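Local structure of 6-phosphofructokinase subunit beta (Saccharomyces cerevisiae, 3O8O) at residues D299-T304 with A579-G584; Y606-F611 with D648-A653; S635-A640 with A653-P658. The protein catalyses the ATP-dependent phosphorylation of fructose 6-phosphate to fructose 1,6-bisphosphate, the first committing step of glycolysis, under allosteric control by fructose 2,6-bisphosphate. All blocks are in the same frame, centred on the assembly; numbering follows the deposited sequence.

Contact 1 of 3, residues D299-T304 with A579-G584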
# COMPACT_ATOMS: atom_id res chain seq x y z
N ASP B 299 24.94 6.62 27.91
CA ASP B 299 26.21 7.32 27.96
C ASP B 299 26.41 8.23 26.77
O ASP B 299 26.78 9.39 26.94
CB ASP B 299 27.39 6.36 28.08
CG ASP B 299 27.63 5.91 29.52
OD1 ASP B 299 27.44 6.72 30.45
OD2 ASP B 299 28.00 4.74 29.71
N ARG B 300 26.16 7.74 25.57
CA ARG B 300 26.32 8.62 24.42
C ARG B 300 25.52 9.90 24.65
O ARG B 300 26.07 10.99 24.61
CB ARG B 300 25.83 7.94 23.14
CG ARG B 300 26.63 6.76 22.74
CD ARG B 300 26.22 6.28 21.37
NE ARG B 300 26.65 4.90 21.16
CZ ARG B 300 26.66 4.27 20.00
NH1 ARG B 300 26.26 4.89 18.89
NH2 ARG B 300 27.07 3.02 19.94
N ILE B 301 24.22 9.75 24.90
CA ILE B 301 23.34 10.90 25.12
C ILE B 301 23.78 11.79 26.27
O ILE B 301 23.68 13.02 26.21
CB ILE B 301 21.90 10.43 25.35
CG1 ILE B 301 21.46 9.59 24.15
CG2 ILE B 301 20.97 11.65 25.50
CD1 ILE B 301 20.11 8.89 24.32
N LEU B 302 24.28 11.17 27.33
CA LEU B 302 24.73 11.95 28.47
C LEU B 302 25.96 12.75 28.10
O LEU B 302 26.02 13.95 28.27
CB LEU B 302 25.06 11.04 29.66
CG LEU B 302 25.70 11.76 30.85
CD1 LEU B 302 24.78 12.86 31.36
CD2 LEU B 302 25.99 10.76 31.93
N ALA B 303 26.96 12.06 27.58
CA ALA B 303 28.20 12.70 27.19
C ALA B 303 27.99 13.74 26.08
O ALA B 303 28.73 14.71 25.98
CB ALA B 303 29.20 11.66 26.74
N THR B 304 26.99 13.53 25.24
CA THR B 304 26.74 14.49 24.19
C THR B 304 26.19 15.78 24.75
O THR B 304 26.60 16.86 24.32
CB THR B 304 25.77 13.94 23.15
OG1 THR B 304 26.39 12.84 22.48
CG2 THR B 304 25.38 15.03 22.14
N ALA B 579 17.35 8.27 19.62
CA ALA B 579 18.16 7.37 18.79
C ALA B 579 19.02 8.26 17.88
O ALA B 579 20.26 8.14 17.79
CB ALA B 579 17.26 6.47 17.95
N SER B 580 18.32 9.18 17.21
CA SER B 580 18.95 10.12 16.33
C SER B 580 20.13 10.80 17.05
O SER B 580 21.26 10.82 16.55
CB SER B 580 17.92 11.16 15.89
OG SER B 580 18.54 12.25 15.24
N LEU B 581 19.88 11.37 18.22
CA LEU B 581 20.95 12.05 18.92
C LEU B 581 22.10 11.10 19.21
O LEU B 581 23.26 11.48 19.07
CB LEU B 581 20.44 12.65 20.22
CG LEU B 581 21.39 13.57 20.98
CD1 LEU B 581 21.43 14.89 20.27
CD2 LEU B 581 20.91 13.80 22.40
N ALA B 582 21.78 9.86 19.59
CA ALA B 582 22.79 8.86 19.93
C ALA B 582 23.63 8.30 18.80
O ALA B 582 24.71 7.75 19.03
CB ALA B 582 22.14 7.75 20.66
N VAL B 583 23.14 8.40 17.57
CA VAL B 583 23.93 7.88 16.46
C VAL B 583 24.32 9.01 15.54
O VAL B 583 24.93 8.78 14.51
CB VAL B 583 23.16 6.85 15.62
CG1 VAL B 583 22.88 5.62 16.46
CG2 VAL B 583 21.85 7.45 15.11
N GLY B 584 23.96 10.23 15.91
CA GLY B 584 24.30 11.36 15.07
C GLY B 584 23.53 11.38 13.77
O GLY B 584 24.07 11.74 12.74
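Arg300 supplies the one hydrogen bond that crosses between 299-304 and 579-584: its NH1 donates to Ala582 O at 3.3 Å. The N-H...O angle is 165°, and the oxygen sits at the edge of the guanidinium, close to its plane, while the donor is tilted from the plane of the carbonyl. CG lies beside the backbone N and the chain runs extended from there to NE, which carries the head across to the end of the other helix. NE bonds Ala295 O and NH2 bonds Thr294 OG1 on its own side, while NH2 also salt-bridges Asp549 on helix 537-558 of the other half.

Apolar contacts fill the middle. Ile301 uses both its branches, CG2 meeting Leu581 CD2 at 3.8 Å and CG1 meeting Ala582 CB at 4.0 Å. The methyl Thr304 CG2 adds a looser touch on Leu581 CD1, while Thr304 OG1 turns back to bond Arg300 O, 2.8 Å away.

The axes of the two helical segments come within 8.8 Å and cross at 75°; Gly584, with positive phi, comes just after the second. This buried helix-helix packing joins the probably catalytic N-terminal half of the two-domain eukaryotic phosphofructokinase to its probably regulatory C-terminal half.

Contact 2 of 3, residues Y606-F611 with D648-A653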
# COMPACT_ATOMS: atom_id res chain seq x y z
N TYR B 606 20.54 19.70 1.39
CA TYR B 606 21.57 19.68 2.42
C TYR B 606 22.31 18.34 2.33
O TYR B 606 23.53 18.29 2.30
CB TYR B 606 20.89 19.84 3.78
CG TYR B 606 21.72 19.44 4.99
CD1 TYR B 606 22.99 19.96 5.20
CD2 TYR B 606 21.19 18.57 5.95
CE1 TYR B 606 23.71 19.64 6.34
CE2 TYR B 606 21.89 18.25 7.08
CZ TYR B 606 23.16 18.78 7.28
OH TYR B 606 23.85 18.46 8.44
N LEU B 607 21.56 17.26 2.28
CA LEU B 607 22.16 15.96 2.18
C LEU B 607 23.03 15.95 0.93
O LEU B 607 24.19 15.55 0.95
CB LEU B 607 21.06 14.90 2.07
CG LEU B 607 21.01 13.66 2.95
CD1 LEU B 607 21.91 13.77 4.16
CD2 LEU B 607 19.58 13.48 3.36
N ALA B 608 22.44 16.41 -0.17
CA ALA B 608 23.12 16.47 -1.46
C ALA B 608 24.49 17.09 -1.34
O ALA B 608 25.48 16.49 -1.76
CB ALA B 608 22.28 17.26 -2.42
N GLN B 609 24.56 18.30 -0.79
CA GLN B 609 25.83 18.97 -0.64
C GLN B 609 26.75 18.17 0.26
O GLN B 609 27.94 18.04 -0.02
CB GLN B 609 25.63 20.37 -0.09
CG GLN B 609 25.25 21.37 -1.15
CD GLN B 609 24.57 22.61 -0.57
OE1 GLN B 609 25.10 23.24 0.34
NE2 GLN B 609 23.39 22.95 -1.11
N SER B 610 26.20 17.60 1.34
CA SER B 610 27.01 16.83 2.28
C SER B 610 27.89 15.87 1.51
O SER B 610 29.11 15.88 1.62
CB SER B 610 26.12 16.07 3.25
OG SER B 610 25.35 16.96 4.04
N PHE B 611 27.27 15.05 0.68
CA PHE B 611 28.05 14.09 -0.08
C PHE B 611 29.03 14.72 -1.05
O PHE B 611 30.07 14.15 -1.33
CB PHE B 611 27.13 13.15 -0.84
CG PHE B 611 26.38 12.23 0.04
CD1 PHE B 611 24.99 12.34 0.17
CD2 PHE B 611 27.04 11.26 0.75
CE1 PHE B 611 24.28 11.46 1.02
CE2 PHE B 611 26.36 10.39 1.59
CZ PHE B 611 24.97 10.49 1.73
N ASP B 648 18.75 12.80 -7.88
CA ASP B 648 19.13 12.93 -9.27
C ASP B 648 20.55 12.48 -9.55
O ASP B 648 21.34 13.22 -10.12
CB ASP B 648 18.96 14.39 -9.69
CG ASP B 648 18.68 14.55 -11.16
OD1 ASP B 648 18.49 15.70 -11.61
OD2 ASP B 648 18.63 13.53 -11.87
N GLY B 649 20.89 11.27 -9.15
CA GLY B 649 22.22 10.76 -9.39
C GLY B 649 23.29 11.23 -8.42
O GLY B 649 24.30 10.54 -8.27
N ARG B 650 23.11 12.37 -7.76
CA ARG B 650 24.11 12.86 -6.83
C ARG B 650 24.40 11.89 -5.67
O ARG B 650 25.56 11.72 -5.24
CB ARG B 650 23.67 14.21 -6.29
CG ARG B 650 23.11 15.10 -7.38
CD ARG B 650 22.32 16.25 -6.81
NE ARG B 650 23.19 17.25 -6.21
CZ ARG B 650 22.74 18.37 -5.65
NH1 ARG B 650 21.42 18.59 -5.62
NH2 ARG B 650 23.60 19.26 -5.15
N PHE B 651 23.35 11.25 -5.18
CA PHE B 651 23.46 10.26 -4.10
C PHE B 651 22.12 9.54 -4.07
O PHE B 651 21.16 10.02 -4.65
CB PHE B 651 23.69 10.96 -2.77
CG PHE B 651 22.52 11.75 -2.30
CD1 PHE B 651 21.66 11.23 -1.33
CD2 PHE B 651 22.28 13.04 -2.80
CE1 PHE B 651 20.56 11.99 -0.86
CE2 PHE B 651 21.17 13.81 -2.33
CZ PHE B 651 20.32 13.28 -1.36
N ASP B 652 22.04 8.38 -3.42
CA ASP B 652 20.76 7.71 -3.36
C ASP B 652 20.38 7.37 -1.92
O ASP B 652 21.12 7.69 -0.97
CB ASP B 652 20.76 6.44 -4.19
CG ASP B 652 21.68 5.40 -3.63
OD1 ASP B 652 21.63 4.21 -4.05
OD2 ASP B 652 22.47 5.78 -2.75
N ALA B 653 19.22 6.73 -1.76
CA ALA B 653 18.76 6.34 -0.44
C ALA B 653 18.04 5.02 -0.49
O ALA B 653 17.36 4.71 -1.48
CB ALA B 653 17.83 7.38 0.11
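Phe651 is the bump of this contact: its ring pushes into a hollow on helix 597-614 formed by Leu607, Ala608 and Phe611. The CE2-CZ side of the ring faces the helix backbone. CE2 lies 3.4 Å from Ala608 CA, and CZ lies 3.9 Å from Leu607 CB. The small Ala608 makes the floor of the hollow, letting the ring come right up to the helix backbone, while Phe611 makes one wall. Phe611 CD1 rests 3.5 Å from Phe651 CB. The two rings are inclined at 30° with centroids 5.2 Å apart, slid so far past each other that they barely overlap.

Segment 648-653 leads from the end of helix 636-647 into strand 652-656, at one edge, within this chain, of the four-stranded parallel sheet in the C-terminal domain. Helix 597-614 belongs to the beta-alpha-beta crossover between strands 587-589 and 622-627 of that sheet, and Phe651, which also touches Ile643, fills the groove between the two helices. An alanine in place of Phe651 would probably open a gap between them and leave the Phe611 ring without the neighbour it leans on.

Beside this hollow, Arg650 closes over Ala608 like a lid. Its chain bends at chi3 (74°), and the flat guanidinium comes down on the methyl, with Ala608 CB 3.4 Å from CZ and over the centre of one face. Salt bridges to Glu605 and Glu612 grip NH1 and NH2, which fixes the rotation of the lid.

Contact 3 of 3, residues S635-A640 with A653-P658. With FDP (2,6-di-O-phosphono-beta-D-fructofuranose), chain J.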
# COMPACT_ATOMS: atom_id res chain seq x y z
N SER B 635 6.18 6.46 3.31
CA SER B 635 6.80 5.39 4.09
C SER B 635 8.30 5.44 3.97
O SER B 635 8.84 6.07 3.06
CB SER B 635 6.36 4.02 3.58
OG SER B 635 7.09 3.67 2.42
N ALA B 636 8.99 4.76 4.86
CA ALA B 636 10.43 4.74 4.79
C ALA B 636 10.82 4.35 3.37
O ALA B 636 11.76 4.90 2.81
CB ALA B 636 10.98 3.73 5.76
N THR B 637 10.07 3.42 2.78
CA THR B 637 10.34 2.97 1.42
C THR B 637 10.09 4.06 0.42
O THR B 637 10.95 4.37 -0.40
CB THR B 637 9.48 1.79 1.03
OG1 THR B 637 9.76 0.71 1.92
CG2 THR B 637 9.77 1.34 -0.35
N LYS B 638 8.92 4.68 0.47
CA LYS B 638 8.64 5.72 -0.51
C LYS B 638 9.54 6.93 -0.36
O LYS B 638 9.87 7.60 -1.33
CB LYS B 638 7.19 6.19 -0.43
CG LYS B 638 6.31 5.51 -1.45
CD LYS B 638 6.86 5.75 -2.82
CE LYS B 638 6.14 4.89 -3.81
NZ LYS B 638 6.62 5.23 -5.16
N LEU B 639 9.91 7.19 0.88
CA LEU B 639 10.76 8.31 1.19
C LEU B 639 12.11 8.12 0.50
O LEU B 639 12.63 9.06 -0.12
CB LEU B 639 10.93 8.38 2.70
CG LEU B 639 10.91 9.75 3.32
CD1 LEU B 639 9.78 10.54 2.70
CD2 LEU B 639 10.74 9.60 4.82
N ALA B 640 12.67 6.92 0.59
CA ALA B 640 13.96 6.64 -0.05
C ALA B 640 13.82 6.87 -1.56
O ALA B 640 14.67 7.49 -2.18
CB ALA B 640 14.38 5.23 0.22
N ALA B 653 19.22 6.73 -1.76
CA ALA B 653 18.76 6.34 -0.44
C ALA B 653 18.04 5.02 -0.49
O ALA B 653 17.36 4.71 -1.48
CB ALA B 653 17.83 7.38 0.11
N LYS B 654 18.17 4.24 0.58
CA LYS B 654 17.51 2.94 0.67
C LYS B 654 16.70 2.90 1.94
O LYS B 654 16.96 3.64 2.89
CB LYS B 654 18.51 1.78 0.70
CG LYS B 654 19.31 1.59 -0.58
CD LYS B 654 18.40 1.65 -1.78
CE LYS B 654 19.10 1.23 -3.06
NZ LYS B 654 19.23 -0.24 -3.14
N PRO B 655 15.69 2.04 1.98
CA PRO B 655 14.89 1.98 3.21
C PRO B 655 15.44 0.93 4.19
O PRO B 655 16.21 0.03 3.81
CB PRO B 655 13.49 1.62 2.68
CG PRO B 655 13.82 0.77 1.50
CD PRO B 655 15.01 1.39 0.85
N ALA B 656 15.06 1.07 5.45
CA ALA B 656 15.50 0.13 6.48
C ALA B 656 14.37 -0.05 7.46
O ALA B 656 13.86 0.94 8.00
CB ALA B 656 16.73 0.65 7.18
N TYR B 657 13.98 -1.30 7.68
CA TYR B 657 12.90 -1.58 8.61
C TYR B 657 13.31 -2.53 9.73
O TYR B 657 13.01 -3.72 9.69
CB TYR B 657 11.70 -2.17 7.86
CG TYR B 657 10.99 -1.20 6.95
CD1 TYR B 657 11.40 -1.03 5.65
CD2 TYR B 657 9.89 -0.50 7.39
CE1 TYR B 657 10.72 -0.16 4.77
CE2 TYR B 657 9.20 0.35 6.54
CZ TYR B 657 9.61 0.52 5.22
OH TYR B 657 8.92 1.36 4.38
N PRO B 658 13.98 -2.00 10.77
CA PRO B 658 14.42 -2.81 11.90
C PRO B 658 13.22 -3.49 12.54
O PRO B 658 13.33 -4.57 13.11
CB PRO B 658 15.12 -1.80 12.81
CG PRO B 658 14.45 -0.54 12.48
CD PRO B 658 14.29 -0.59 11.00
P1 FDP J . 23.37 -9.55 -3.85
O1P FDP J . 24.74 -9.77 -4.38
O2P FDP J . 22.42 -10.83 -4.11
O3P FDP J . 22.64 -8.31 -4.58
O1 FDP J . 20.01 -9.68 -0.75
C1 FDP J . 21.21 -10.08 -1.42
C2 FDP J . 22.15 -8.88 -1.56
O2 FDP J . 23.34 -9.22 -2.28
C3 FDP J . 22.54 -8.32 -0.19
O3 FDP J . 23.87 -8.73 0.14
C4 FDP J . 22.55 -6.82 -0.47
O4 FDP J . 22.40 -6.13 0.77
C5 FDP J . 21.30 -6.73 -1.34
O5 FDP J . 21.44 -7.84 -2.25
C6 FDP J . 21.19 -5.44 -2.14
O6 FDP J . 21.22 -4.27 -1.31
P2 FDP J . 21.28 -2.82 -2.01
O4P FDP J . 19.93 -2.33 -2.34
O5P FDP J . 22.06 -1.84 -1.00
O6P FDP J . 22.22 -3.00 -3.31
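Tyr657 reaches across to the start of helix 636-647 and meets Thr637 through its hydroxyl: Tyr657 OH and Thr637 OG1 are hydrogen-bonded at 2.7 Å. The threonine oxygen comes in at the edge of the ring, near its plane, and the two side chains cross at about a right angle. With CG anti to its own carbonyl carbon (chi1 -69°), the ring runs toward the helix start and its hydroxyl end lies against it. Ala636 approaches the same end obliquely, its CB 3.5 Å from Tyr657 CZ.

Ser635, just before the helix, faces this hydroxyl but serves the helix itself. As N-cap it accepts from Lys638 N, with Ser635 OG 2.9 Å away and the N-H pointing at it almost straight (170°).

Toward the C-terminal end of the helical segment, Pro655 and Ala653 pack against it. The Pro655 ring lies against the helix between Thr637 and Ala640, with CB 3.7 Å from Thr637 CA and CD 3.9 Å from Ala640 CB. The methyl of Ala640 sits over the strand backbone and also meets Ala653 CB at 4.1 Å, small residues on both sides allowing the close approach.

The CB of Lys654 leaves the strand away from the helix. The chain, bent at chi2 and chi4, is modelled running to the 6-phosphate of the bound bisphosphate, but so close that the detail is doubtful. The ligand is also hydrogen-bonded to another protein chain.

Helix and strand run antiparallel (176°) with axes 6.7 Å apart, as in the helix-to-strand half of a beta-alpha-beta unit. Within this chain the strand edges the parallel sheet beside 561-567, and the position of Lys654 is consistent with its predicted role in the allosteric fructose 2,6-bisphosphate site shared with subunit alpha.

Overall arrangement
Contacts 2 and 3 are two ends of one construction: both use strand 652-656, share Ala653, and have centres about 15 Å apart inside the C-terminal domain. Contact 1 stands apart, its centre about 25 Å from that of contact 2 and about 22 Å from that of contact 3. It lies nearer the middle of the chain, wholly buried, and ties the two domains together, helix against helix. It adds a side-chain-to-backbone hydrogen bond to aliphatic packing, whereas contact 2 is mostly buried and aromatic, with a partly exposed arginine at its margin. Contact 3, only partly buried, pairs hydroxyls at one end and packs alanine and proline at the other, with the activator beyond the strand's far side.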